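Local coordinates for protein plantazolicin methyltransferase BamL (Bacillus amyloliquefaciens subsp. plantarum, PDB 5DLY) that probably transfers a methyl group from S-adenosylmethionine to the amino terminus of desmethylplantazolicin, a step in making the antibiotic plantazolicin, at residues L150-D162 with M254-K266. Residues are numbered along the deposited sequence; the frame is centred on the assembly and turned at random.
With 5D7 (prop-2-en-1-yl 2-[(1S)-1-amino-4-carbamimidamidobutyl]-1,3-thiazole-4-carboxylate), chain B.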
ATOM      1  N   LEU A 150     -15.674  -1.701  -2.985  1.00 12.14           N
ATOM      2  CA  LEU A 150     -15.760  -1.588  -1.521  1.00 12.10           C
ATOM      3  C   LEU A 150     -17.094  -2.098  -0.985  1.00 12.67           C
ATOM      4  O   LEU A 150     -18.157  -1.771  -1.525  1.00 13.28           O
ATOM      5  CB  LEU A 150     -15.530  -0.148  -1.068  1.00 12.51           C
ATOM      6  CG  LEU A 150     -14.105   0.393  -1.172  1.00 12.33           C
ATOM      7  CD1 LEU A 150     -14.132   1.889  -0.872  1.00 12.45           C
ATOM      8  CD2 LEU A 150     -13.124  -0.347  -0.265  1.00 12.95           C
ATOM      9  N   SER A 151     -17.025  -2.914   0.063  1.00 12.49           N
ATOM     10  CA  SER A 151     -18.218  -3.377   0.768  1.00 12.81           C
ATOM     11  C   SER A 151     -18.840  -2.228   1.558  1.00 13.33           C
ATOM     12  O   SER A 151     -18.267  -1.127   1.652  1.00 13.13           O
ATOM     13  CB  SER A 151     -17.870  -4.546   1.697  1.00 12.90           C
ATOM     14  OG  SER A 151     -17.236  -4.077   2.878  1.00 13.08           O
ATOM     15  N   ASP A 152     -20.006  -2.479   2.146  1.00 13.94           N
ATOM     16  CA  ASP A 152     -20.683  -1.459   2.943  1.00 14.21           C
ATOM     17  C   ASP A 152     -19.895  -1.039   4.193  1.00 14.11           C
ATOM     18  O   ASP A 152     -20.112   0.044   4.712  1.00 14.53           O
ATOM     19  CB  ASP A 152     -22.091  -1.926   3.336  1.00 15.41           C
ATOM     20  CG  ASP A 152     -23.018  -2.074   2.139  1.00 16.28           C
ATOM     21  OD1 ASP A 152     -22.707  -1.523   1.065  1.00 17.33           O
ATOM     22  OD2 ASP A 152     -24.074  -2.733   2.273  1.00 17.28           O
ATOM     23  N   GLN A 153     -18.999  -1.908   4.665  1.00 13.73           N
ATOM     24  CA  GLN A 153     -18.106  -1.604   5.789  1.00 13.99           C
ATOM     25  C   GLN A 153     -16.686  -1.949   5.373  1.00 12.38           C
ATOM     26  O   GLN A 153     -16.272  -3.109   5.434  1.00 12.06           O
ATOM     27  CB  GLN A 153     -18.496  -2.403   7.033  1.00 16.09           C
ATOM     28  CG  GLN A 153     -19.805  -1.952   7.669  1.00 18.82           C
ATOM     29  CD  GLN A 153     -20.171  -2.759   8.899  1.00 20.71           C
ATOM     30  OE1 GLN A 153     -20.151  -3.989   8.878  1.00 23.15           O
ATOM     31  NE2 GLN A 153     -20.505  -2.068   9.979  1.00 22.38           N
ATOM     32  N   SER A 154     -15.926  -0.943   4.952  1.00 11.23           N
ATOM     33  CA  SER A 154     -14.672  -1.225   4.261  1.00 10.52           C
ATOM     34  C   SER A 154     -13.711  -0.052   4.249  1.00 10.50           C
ATOM     35  O   SER A 154     -14.083   1.089   4.530  1.00 10.63           O
ATOM     36  CB  SER A 154     -14.957  -1.625   2.807  1.00 10.40           C
ATOM     37  OG  SER A 154     -15.606  -0.551   2.139  1.00 10.12           O
ATOM     38  N   CYS A 155     -12.469  -0.341   3.866  1.00 10.34           N
ATOM     39  CA  CYS A 155     -11.510   0.717   3.602  1.00 10.18           C
ATOM     40  C   CYS A 155     -10.486   0.305   2.561  1.00  9.59           C
ATOM     41  O   CYS A 155     -10.152  -0.877   2.439  1.00  9.37           O
ATOM     42  CB  CYS A 155     -10.796   1.164   4.886  1.00 10.91           C
ATOM     43  SG  CYS A 155      -9.877  -0.162   5.682  1.00 13.11           S
ATOM     44  N   ILE A 156     -10.020   1.297   1.806  1.00  8.93           N
ATOM     45  CA  ILE A 156      -8.766   1.203   1.050  1.00  8.59           C
ATOM     46  C   ILE A 156      -7.702   1.846   1.926  1.00  8.45           C
ATOM     47  O   ILE A 156      -7.894   2.974   2.380  1.00  8.51           O
ATOM     48  CB  ILE A 156      -8.816   1.963  -0.296  1.00  8.71           C
ATOM     49  CG1 ILE A 156     -10.040   1.540  -1.113  1.00  8.89           C
ATOM     50  CG2 ILE A 156      -7.534   1.710  -1.098  1.00  8.70           C
ATOM     51  CD1 ILE A 156     -10.214   2.267  -2.431  1.00  9.21           C
ATOM     52  N   TYR A 157      -6.589   1.151   2.149  1.00  8.24           N
ATOM     53  CA  TYR A 157      -5.446   1.724   2.862  1.00  8.00           C
ATOM     54  C   TYR A 157      -4.249   1.781   1.920  1.00  8.06           C
ATOM     55  O   TYR A 157      -3.837   0.761   1.371  1.00  7.88           O
ATOM     56  CB  TYR A 157      -5.129   0.925   4.136  1.00  8.17           C
ATOM     57  CG  TYR A 157      -3.990   1.477   4.980  1.00  8.14           C
ATOM     58  CD1 TYR A 157      -3.857   2.848   5.196  1.00  8.28           C
ATOM     59  CD2 TYR A 157      -3.056   0.619   5.583  1.00  8.27           C
ATOM     60  CE1 TYR A 157      -2.820   3.358   5.980  1.00  8.29           C
ATOM     61  CE2 TYR A 157      -2.023   1.116   6.372  1.00  8.28           C
ATOM     62  CZ  TYR A 157      -1.905   2.492   6.554  1.00  8.28           C
ATOM     63  OH  TYR A 157      -0.882   3.007   7.324  1.00  8.77           O
ATOM     64  N   ILE A 158      -3.701   2.981   1.744  1.00  8.08           N
ATOM     65  CA  ILE A 158      -2.629   3.254   0.787  1.00  8.26           C
ATOM     66  C   ILE A 158      -1.434   3.787   1.558  1.00  8.56           C
ATOM     67  O   ILE A 158      -1.577   4.729   2.341  1.00  8.79           O
ATOM     68  CB  ILE A 158      -3.060   4.340  -0.241  1.00  8.29           C
ATOM     69  CG1 ILE A 158      -4.341   3.930  -0.982  1.00  8.41           C
ATOM     70  CG2 ILE A 158      -1.937   4.623  -1.240  1.00  8.39           C
ATOM     71  CD1 ILE A 158      -4.972   5.037  -1.811  1.00  8.58           C
ATOM     72  N   VAL A 159      -0.265   3.174   1.366  1.00  8.38           N
ATOM     73  CA  VAL A 159       0.972   3.648   1.980  1.00  8.57           C
ATOM     74  C   VAL A 159       1.961   3.814   0.841  1.00  8.87           C
ATOM     75  O   VAL A 159       2.157   2.902   0.073  1.00  8.80           O
ATOM     76  CB  VAL A 159       1.526   2.643   3.023  1.00  8.28           C
ATOM     77  CG1 VAL A 159       2.775   3.195   3.707  1.00  8.14           C
ATOM     78  CG2 VAL A 159       0.463   2.329   4.062  1.00  8.39           C
ATOM     79  N   ASP A 160       2.569   4.986   0.717  1.00  9.15           N
ATOM     80  CA  ASP A 160       3.535   5.202  -0.348  1.00  9.56           C
ATOM     81  C   ASP A 160       4.579   6.248  -0.005  1.00  9.41           C
ATOM     82  O   ASP A 160       4.463   6.962   0.996  1.00  9.24           O
ATOM     83  CB  ASP A 160       2.820   5.587  -1.653  1.00  9.66           C
ATOM     84  CG  ASP A 160       3.609   5.183  -2.911  1.00 10.00           C
ATOM     85  OD1 ASP A 160       4.531   4.329  -2.821  1.00 10.31           O
ATOM     86  OD2 ASP A 160       3.272   5.708  -3.998  1.00 10.25           O
ATOM     87  N   LEU A 161       5.605   6.320  -0.848  1.00  9.81           N
ATOM     88  CA  LEU A 161       6.634   7.350  -0.738  1.00 10.21           C
ATOM     89  C   LEU A 161       6.064   8.750  -0.923  1.00 10.53           C
ATOM     90  O   LEU A 161       5.127   8.948  -1.702  1.00 10.76           O
ATOM     91  CB  LEU A 161       7.697   7.135  -1.811  1.00 10.33           C
ATOM     92  CG  LEU A 161       8.439   5.802  -1.809  1.00 10.76           C
ATOM     93  CD1 LEU A 161       9.396   5.756  -2.994  1.00 11.09           C
ATOM     94  CD2 LEU A 161       9.183   5.589  -0.505  1.00 11.82           C
ATOM     95  N   ASP A 162       6.653   9.710  -0.208  1.00 11.08           N
ATOM     96  CA  ASP A 162       6.373  11.133  -0.404  1.00 12.09           C
ATOM     97  C   ASP A 162       7.514  11.699  -1.233  1.00 12.16           C
ATOM     98  O   ASP A 162       8.676  11.553  -0.856  1.00 12.32           O
ATOM     99  CB  ASP A 162       6.313  11.834   0.960  1.00 13.12           C
ATOM    100  CG  ASP A 162       5.857  13.287   0.874  1.00 14.57           C
ATOM    101  OD1 ASP A 162       6.106  13.961  -0.143  1.00 15.58           O
ATOM    102  OD2 ASP A 162       5.265  13.753   1.870  1.00 17.10           O
ATOM    103  N   MET A 254      13.709   6.239   9.066  1.00 16.96           N
ATOM    104  CA  MET A 254      12.972   6.329   7.797  1.00 17.77           C
ATOM    105  C   MET A 254      12.315   7.684   7.613  1.00 16.93           C
ATOM    106  O   MET A 254      11.783   8.229   8.570  1.00 16.45           O
ATOM    107  CB  MET A 254      11.806   5.351   7.810  1.00 19.21           C
ATOM    108  CG  MET A 254      12.121   3.902   7.590  1.00 21.67           C
ATOM    109  SD  MET A 254      10.504   3.139   7.442  1.00 24.10           S
ATOM    110  CE  MET A 254      11.017   1.430   7.321  1.00 23.93           C
ATOM    111  N   PRO A 255      12.284   8.197   6.368  1.00 16.31           N
ATOM    112  CA  PRO A 255      11.459   9.377   6.115  1.00 16.11           C
ATOM    113  C   PRO A 255       9.981   9.049   6.305  1.00 15.65           C
ATOM    114  O   PRO A 255       9.582   7.883   6.217  1.00 15.78           O
ATOM    115  CB  PRO A 255      11.733   9.699   4.640  1.00 16.94           C
ATOM    116  CG  PRO A 255      12.974   8.965   4.284  1.00 16.86           C
ATOM    117  CD  PRO A 255      13.006   7.753   5.164  1.00 17.04           C
ATOM    118  N   ALA A 256       9.183  10.075   6.562  1.00 14.97           N
ATOM    119  CA  ALA A 256       7.745   9.885   6.744  1.00 14.76           C
ATOM    120  C   ALA A 256       7.106   9.460   5.427  1.00 13.91           C
ATOM    121  O   ALA A 256       7.430   9.996   4.369  1.00 14.85           O
ATOM    122  CB  ALA A 256       7.091  11.159   7.266  1.00 15.21           C
ATOM    123  N   LEU A 257       6.215   8.480   5.505  1.00 13.32           N
ATOM    124  CA  LEU A 257       5.507   7.972   4.335  1.00 12.32           C
ATOM    125  C   LEU A 257       4.150   8.652   4.236  1.00 12.11           C
ATOM    126  O   LEU A 257       3.651   9.194   5.228  1.00 12.55           O
ATOM    127  CB  LEU A 257       5.316   6.459   4.469  1.00 12.46           C
ATOM    128  CG  LEU A 257       6.595   5.621   4.368  1.00 12.72           C
ATOM    129  CD1 LEU A 257       6.388   4.237   4.953  1.00 12.58           C
ATOM    130  CD2 LEU A 257       7.059   5.510   2.926  1.00 12.72           C
ATOM    131  N   LEU A 258       3.558   8.623   3.044  1.00 11.64           N
ATOM    132  CA  LEU A 258       2.149   8.992   2.881  1.00 11.40           C
ATOM    133  C   LEU A 258       1.255   7.839   3.332  1.00 10.75           C
ATOM    134  O   LEU A 258       1.487   6.682   2.947  1.00 10.26           O
ATOM    135  CB  LEU A 258       1.852   9.305   1.418  1.00 11.83           C
ATOM    136  CG  LEU A 258       2.720  10.333   0.692  1.00 12.24           C
ATOM    137  CD1 LEU A 258       2.270  10.439  -0.755  1.00 13.07           C
ATOM    138  CD2 LEU A 258       2.601  11.681   1.378  1.00 13.10           C
ATOM    139  N   HIS A 259       0.250   8.153   4.154  1.00 10.36           N
ATOM    140  CA  HIS A 259      -0.756   7.183   4.584  1.00 10.57           C
ATOM    141  C   HIS A 259      -2.121   7.728   4.214  1.00 10.39           C
ATOM    142  O   HIS A 259      -2.470   8.834   4.617  1.00 10.78           O
ATOM    143  CB  HIS A 259      -0.687   6.963   6.097  1.00 10.99           C
ATOM    144  CG  HIS A 259       0.656   6.529   6.578  1.00 11.35           C
ATOM    145  ND1 HIS A 259       1.692   7.417   6.763  1.00 12.08           N
ATOM    146  CD2 HIS A 259       1.141   5.305   6.904  1.00 11.74           C
ATOM    147  CE1 HIS A 259       2.762   6.760   7.171  1.00 12.26           C
ATOM    148  NE2 HIS A 259       2.452   5.484   7.280  1.00 12.32           N
ATOM    149  N   GLY A 260      -2.880   6.972   3.427  1.00  9.86           N
ATOM    150  CA  GLY A 260      -4.191   7.430   2.961  1.00  9.73           C
ATOM    151  C   GLY A 260      -5.243   6.370   3.184  1.00  9.50           C
ATOM    152  O   GLY A 260      -4.975   5.178   3.002  1.00  9.25           O
ATOM    153  N   TRP A 261      -6.424   6.801   3.625  1.00  9.55           N
ATOM    154  CA  TRP A 261      -7.566   5.914   3.813  1.00  9.55           C
ATOM    155  C   TRP A 261      -8.755   6.420   3.033  1.00  9.59           C
ATOM    156  O   TRP A 261      -9.046   7.627   3.036  1.00  9.60           O
ATOM    157  CB  TRP A 261      -7.990   5.829   5.288  1.00  9.75           C
ATOM    158  CG  TRP A 261      -6.914   5.441   6.247  1.00  9.83           C
ATOM    159  CD1 TRP A 261      -5.938   6.247   6.746  1.00 10.14           C
ATOM    160  CD2 TRP A 261      -6.720   4.151   6.838  1.00  9.98           C
ATOM    161  NE1 TRP A 261      -5.129   5.541   7.602  1.00 10.06           N
ATOM    162  CE2 TRP A 261      -5.593   4.253   7.687  1.00 10.17           C
ATOM    163  CE3 TRP A 261      -7.397   2.923   6.749  1.00 10.22           C
ATOM    164  CZ2 TRP A 261      -5.109   3.167   8.421  1.00 10.06           C
ATOM    165  CZ3 TRP A 261      -6.914   1.837   7.481  1.00 10.04           C
ATOM    166  CH2 TRP A 261      -5.778   1.969   8.307  1.00 10.31           C
ATOM    167  N   ILE A 262      -9.430   5.493   2.356  1.00 10.06           N
ATOM    168  CA  ILE A 262     -10.737   5.728   1.764  1.00 10.62           C
ATOM    169  C   ILE A 262     -11.683   4.784   2.504  1.00 11.56           C
ATOM    170  O   ILE A 262     -11.557   3.557   2.412  1.00 11.63           O
ATOM    171  CB  ILE A 262     -10.714   5.483   0.240  1.00 10.42           C
ATOM    172  CG1 ILE A 262      -9.858   6.544  -0.456  1.00 10.31           C
ATOM    173  CG2 ILE A 262     -12.114   5.547  -0.355  1.00 10.52           C
ATOM    174  CD1 ILE A 262      -9.339   6.115  -1.816  1.00 10.76           C
ATOM    175  N   ILE A 263     -12.606   5.367   3.267  1.00 12.46           N
ATOM    176  CA  ILE A 263     -13.413   4.623   4.235  1.00 13.44           C
ATOM    177  C   ILE A 263     -14.884   4.638   3.829  1.00 13.62           C
ATOM    178  O   ILE A 263     -15.459   5.705   3.629  1.00 13.42           O
ATOM    179  CB  ILE A 263     -13.260   5.233   5.650  1.00 13.98           C
ATOM    180  CG1 ILE A 263     -11.801   5.140   6.112  1.00 14.60           C
ATOM    181  CG2 ILE A 263     -14.186   4.545   6.653  1.00 14.69           C
ATOM    182  CD1 ILE A 263     -11.360   6.301   6.982  1.00 15.53           C
ATOM    183  N   LYS A 264     -15.476   3.459   3.687  1.00 14.56           N
ATOM    184  CA  LYS A 264     -16.905   3.371   3.389  1.00 15.99           C
ATOM    185  C   LYS A 264     -17.675   2.786   4.569  1.00 17.20           C
ATOM    186  O   LYS A 264     -17.354   1.708   5.086  1.00 16.03           O
ATOM    187  CB  LYS A 264     -17.178   2.587   2.093  1.00 16.31           C
ATOM    188  CG  LYS A 264     -18.642   2.605   1.661  1.00 17.25           C
ATOM    189  CD  LYS A 264     -18.819   1.953   0.302  1.00 17.23           C
ATOM    190  CE  LYS A 264     -20.274   1.985  -0.147  1.00 18.03           C
ATOM    191  NZ  LYS A 264     -20.391   1.633  -1.587  1.00 18.35           N
ATOM    192  N   ASN A 265     -18.704   3.515   4.984  1.00 19.56           N
ATOM    193  CA  ASN A 265     -19.577   3.078   6.055  1.00 22.02           C
ATOM    194  C   ASN A 265     -21.019   3.414   5.694  1.00 22.87           C
ATOM    195  O   ASN A 265     -21.490   4.530   5.938  1.00 23.39           O
ATOM    196  CB  ASN A 265     -19.169   3.729   7.379  1.00 23.71           C
ATOM    197  CG  ASN A 265     -19.901   3.147   8.578  1.00 24.87           C
ATOM    198  OD1 ASN A 265     -20.604   2.140   8.477  1.00 26.56           O
ATOM    199  ND2 ASN A 265     -19.732   3.783   9.728  1.00 26.68           N
ATOM    200  N   LYS A 266     -21.705   2.442   5.096  1.00 24.39           N
ATOM    201  CA  LYS A 266     -23.097   2.610   4.675  1.00 25.77           C
ATOM    202  C   LYS A 266     -24.044   2.620   5.874  1.00 26.91           C
ATOM    203  O   LYS A 266     -24.023   1.707   6.695  1.00 27.42           O
ATOM    204  CB  LYS A 266     -23.489   1.510   3.684  1.00 26.37           C
ATOM    205  CG  LYS A 266     -24.903   1.613   3.132  1.00 27.53           C
ATOM    206  CD  LYS A 266     -25.025   0.831   1.833  1.00 28.25           C
ATOM    207  CE  LYS A 266     -26.457   0.786   1.326  1.00 29.27           C
ATOM    208  NZ  LYS A 266     -26.501   0.214  -0.050  1.00 30.01           N
TER
HETATM  209  O9  5D7 B 300       9.173   2.124   1.197  1.00 16.75           O
HETATM  210  C6  5D7 B 300      10.198   2.408   0.596  1.00 16.40           C
HETATM  211  O7  5D7 B 300      11.274   3.109   1.252  1.00 18.14           O
HETATM  212  C8  5D7 B 300      11.143   3.615   2.583  1.00 20.46           C
HETATM  213  C2  5D7 B 300      10.396   2.020  -0.821  1.00 14.60           C
HETATM  214  N3  5D7 B 300       9.546   1.178  -1.467  1.00 13.79           N
HETATM  215  C4  5D7 B 300       9.864   0.914  -2.743  1.00 13.23           C
HETATM  216  S5  5D7 B 300      11.326   1.757  -3.140  1.00 13.61           S
HETATM  217  C1  5D7 B 300      11.489   2.469  -1.577  1.00 14.40           C
HETATM  218  CA  5D7 B 300       9.195   0.055  -3.742  1.00 12.82           C
HETATM  219  N   5D7 B 300       8.161  -0.704  -3.050  1.00 13.74           N
HETATM  220  CB  5D7 B 300       8.592   0.872  -4.894  1.00 12.17           C
HETATM  221  CG  5D7 B 300       7.860   2.158  -4.493  1.00 11.60           C
HETATM  222  CD  5D7 B 300       6.759   2.439  -5.504  1.00 11.40           C
HETATM  223  NE  5D7 B 300       6.154   3.730  -5.204  1.00 11.25           N
HETATM  224  CZ  5D7 B 300       6.530   4.941  -5.619  1.00 10.96           C
HETATM  225  NH2 5D7 B 300       5.885   5.960  -5.251  1.00 11.00           N
HETATM  226  NH1 5D7 B 300       7.523   5.078  -6.403  1.00 10.97           N
HETATM  227  C3  5D7 B 300      12.411   4.350   2.936  1.00 22.92           C
HETATM  228  C5  5D7 B 300      12.879   4.343   4.169  1.00 24.55           C
HETATM  229  O   HOH W   1     -20.896  -1.258  -0.945  1.00 16.87           O
HETATM  230  O   HOH W   2     -19.018  -0.012  -3.404  1.00 25.20           O
HETATM  231  O   HOH W   3       8.409   9.048   1.906  1.00 15.97           O
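Tyr157 and Trp261 face each other across two antiparallel strands as an offset stack, the tyrosine ring centroid 3.9 Å from that of the six-membered ring of the indole and the planes inclined by 19°. With its CG anti to the backbone N (chi1 -178°), the tyrosine ring lies over the indole, CD1 coming to 3.3 Å from Trp261 CE2; CG2 of Val159 lies near the rim of the tyrosine's opposite face. Cys155 SG meets the indole at its edge, 4.0 Å from Trp261 CZ3, while Tyr157 OH lies in the plane of the His259 ring, 3.1 Å from its CD2. On the opposite side of the sheet Ile156 and Ile262 run side by side.

Paired backbone bonds in both directions hold this register from Ser154–Lys264 to Asp160–Leu258, and Lys266 N adds one more to Asp152 O. The extended Lys264 side chain passes Ser151 O, and two waters link its NZ to Leu150 O. Further out, Phe51 and Phe221 stack on Trp261, whose NE1 bonds to Gly219 O; helices 139-148 and 192-203 pack against Ile262.

At the other end of the strand, Asp160 grips the guanidinium of the bound substrate analogue: OD1 accepts from NE and OD2 from NH2, both at 2.9 Å. Gly134 N also bonds to OD2, helping to position the carboxylate. The last strand, 258-265, inserted antiparallel between 154-160 and 209-214 in an otherwise parallel sheet, is the hallmark of the Rossmann-like class I methyltransferase fold; here the C-terminal end of 154-160 also carries the carboxylate that holds the substrate analogue.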